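Local atomic coordinates of lipopolysaccharide export system protein LptC (Vibrio cholerae, PDB entry 6MJP), a protein that probably takes part in moving lipopolysaccharide from the inner membrane to the outer membrane, passing it on to the periplasmic protein LptA. Residues 92-96 and 167-171. Residues are numbered along the deposited sequence; the frame is centred on the assembly and turned at random.
Sequences QEWEI and FADHS
E93 reaches out from the strand toward H170, its chain extended beyond CG, and leaves OE1 at 3.8 Å from H170 NE2, with the carboxylate and imidazole planes 72° apart; at that separation any attraction is probably modest. W94, next in line, carries most of the contact. Its CG stands beside the backbone N, opposite the carbonyl carbon (chi1 -71°), and this swings the indole out from the strand to meet both F167 and H170. F167 lies over one indole face. The phenyl edge points at the five-membered ring in an edge-to-face pair, centroids 4.1 Å apart and planes at 52°, while F167 CB makes a CH-pi contact 3.5 Å from the centroid of the six-membered ring, almost on its normal. H170 arrives instead at the indole rim, ND1 near the indole plane beside CZ2, and its ring is inclined to the indole, making a three-ring aromatic cluster. Further along, the I96 and F167 side chains approach from opposite directions, I96 CD1 lying 3.4 Å from F167 CE2. E93 and W94 both face V85, a classic beta bulge in strand 91-97, which runs between strands 82-87 and 115-119 in one antiparallel sheet. The loop holding F167 and H170 follows strand 164-166, an outermost strand, within this chain, of the other antiparallel sheet, so the cluster joins the two sheets of the periplasmic beta-jellyroll known for LptC, with F143 also meeting the F167 ring.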
loop_
_atom_site.group_PDB
_atom_site.type_symbol
_atom_site.label_atom_id
_atom_site.label_comp_id
_atom_site.label_asym_id
_atom_site.label_seq_id
_atom_site.Cartn_x
_atom_site.Cartn_y
_atom_site.Cartn_z
ATOM N N GLN C 92 -22.592 66.408 27.430
ATOM C CA GLN C 92 -22.839 65.480 28.531
ATOM C C GLN C 92 -23.583 66.242 29.621
ATOM O O GLN C 92 -22.979 66.974 30.408
ATOM C CB GLN C 92 -21.541 64.878 29.057
ATOM C CG GLN C 92 -21.752 63.956 30.258
ATOM C CD GLN C 92 -20.553 63.072 30.563
ATOM O OE1 GLN C 92 -19.719 62.804 29.693
ATOM N NE2 GLN C 92 -20.466 62.606 31.803
ATOM N N GLU C 93 -24.906 66.076 29.662
ATOM C CA GLU C 93 -25.720 66.796 30.634
ATOM C C GLU C 93 -25.653 66.143 32.013
ATOM O O GLU C 93 -25.356 66.816 33.005
ATOM C CB GLU C 93 -27.169 66.889 30.147
ATOM C CG GLU C 93 -27.582 68.282 29.678
ATOM C CD GLU C 93 -29.037 68.359 29.257
ATOM O OE1 GLU C 93 -29.583 69.486 29.217
ATOM O OE2 GLU C 93 -29.628 67.294 28.977
ATOM N N TRP C 94 -25.922 64.840 32.103
ATOM C CA TRP C 94 -25.905 64.152 33.387
ATOM C C TRP C 94 -24.909 63.011 33.395
ATOM O O TRP C 94 -24.502 62.497 32.353
ATOM C CB TRP C 94 -27.267 63.582 33.770
ATOM C CG TRP C 94 -28.202 64.622 34.108
ATOM C CD1 TRP C 94 -28.374 65.213 35.312
ATOM C CD2 TRP C 94 -29.113 65.230 33.213
ATOM N NE1 TRP C 94 -29.361 66.173 35.231
ATOM C CE2 TRP C 94 -29.834 66.204 33.940
ATOM C CE3 TRP C 94 -29.388 65.047 31.857
ATOM C CZ2 TRP C 94 -30.816 67.010 33.337
ATOM C CZ3 TRP C 94 -30.358 65.824 31.266
ATOM C CH2 TRP C 94 -31.073 66.792 32.005
ATOM N N GLU C 95 -24.552 62.600 34.611
ATOM C CA GLU C 95 -23.673 61.455 34.828
ATOM C C GLU C 95 -24.150 60.724 36.075
ATOM O O GLU C 95 -24.016 61.241 37.188
ATOM C CB GLU C 95 -22.218 61.893 34.969
ATOM C CG GLU C 95 -21.281 60.749 35.301
ATOM C CD GLU C 95 -19.827 61.112 35.095
ATOM O OE1 GLU C 95 -19.512 61.744 34.064
ATOM O OE2 GLU C 95 -19.002 60.766 35.965
ATOM N N ILE C 96 -24.698 59.526 35.895
ATOM C CA ILE C 96 -25.353 58.790 36.969
ATOM C C ILE C 96 -24.606 57.485 37.201
ATOM O O ILE C 96 -24.408 56.697 36.268
ATOM C CB ILE C 96 -26.833 58.524 36.647
ATOM C CG1 ILE C 96 -27.512 59.817 36.197
ATOM C CG2 ILE C 96 -27.536 57.950 37.862
ATOM C CD1 ILE C 96 -28.959 59.642 35.829
ATOM N N PHE C 167 -34.926 63.391 32.937
ATOM C CA PHE C 167 -33.870 64.274 32.528
ATOM C C PHE C 167 -34.112 64.848 31.135
ATOM O O PHE C 167 -33.308 65.665 30.682
ATOM C CB PHE C 167 -32.538 63.543 32.570
ATOM C CG PHE C 167 -32.173 63.054 33.931
ATOM C CD1 PHE C 167 -31.710 63.934 34.885
ATOM C CD2 PHE C 167 -32.285 61.715 34.260
ATOM C CE1 PHE C 167 -31.349 63.499 36.139
ATOM C CE2 PHE C 167 -31.928 61.263 35.510
ATOM C CZ PHE C 167 -31.458 62.156 36.461
ATOM N N ALA C 168 -35.198 64.474 30.446
ATOM C CA ALA C 168 -35.498 65.076 29.152
ATOM C C ALA C 168 -35.499 66.598 29.271
ATOM O O ALA C 168 -34.689 67.299 28.630
ATOM C CB ALA C 168 -36.867 64.601 28.619
ATOM N N ASP C 169 -36.395 67.106 30.120
ATOM C CA ASP C 169 -36.721 68.537 30.206
ATOM C C ASP C 169 -36.367 69.103 31.585
ATOM O O ASP C 169 -36.818 70.248 31.937
ATOM C CB ASP C 169 -38.249 68.756 29.938
ATOM N N HIS C 170 -35.585 68.360 32.362
ATOM C CA HIS C 170 -35.477 68.566 33.815
ATOM C C HIS C 170 -36.838 68.651 34.491
ATOM O O HIS C 170 -37.012 69.366 35.487
ATOM C CB HIS C 170 -34.692 69.828 34.223
ATOM C CG HIS C 170 -33.531 70.123 33.346
ATOM N ND1 HIS C 170 -32.238 69.750 33.641
ATOM C CD2 HIS C 170 -33.472 70.726 32.136
ATOM C CE1 HIS C 170 -31.434 70.115 32.655
ATOM N NE2 HIS C 170 -32.155 70.724 31.736
ATOM N N SER C 171 -37.805 67.862 34.039
ATOM C CA SER C 171 -39.041 67.847 34.827
ATOM C C SER C 171 -38.874 66.920 36.026
ATOM O O SER C 171 -38.646 65.712 35.848
ATOM C CB SER C 171 -40.238 67.364 34.019
#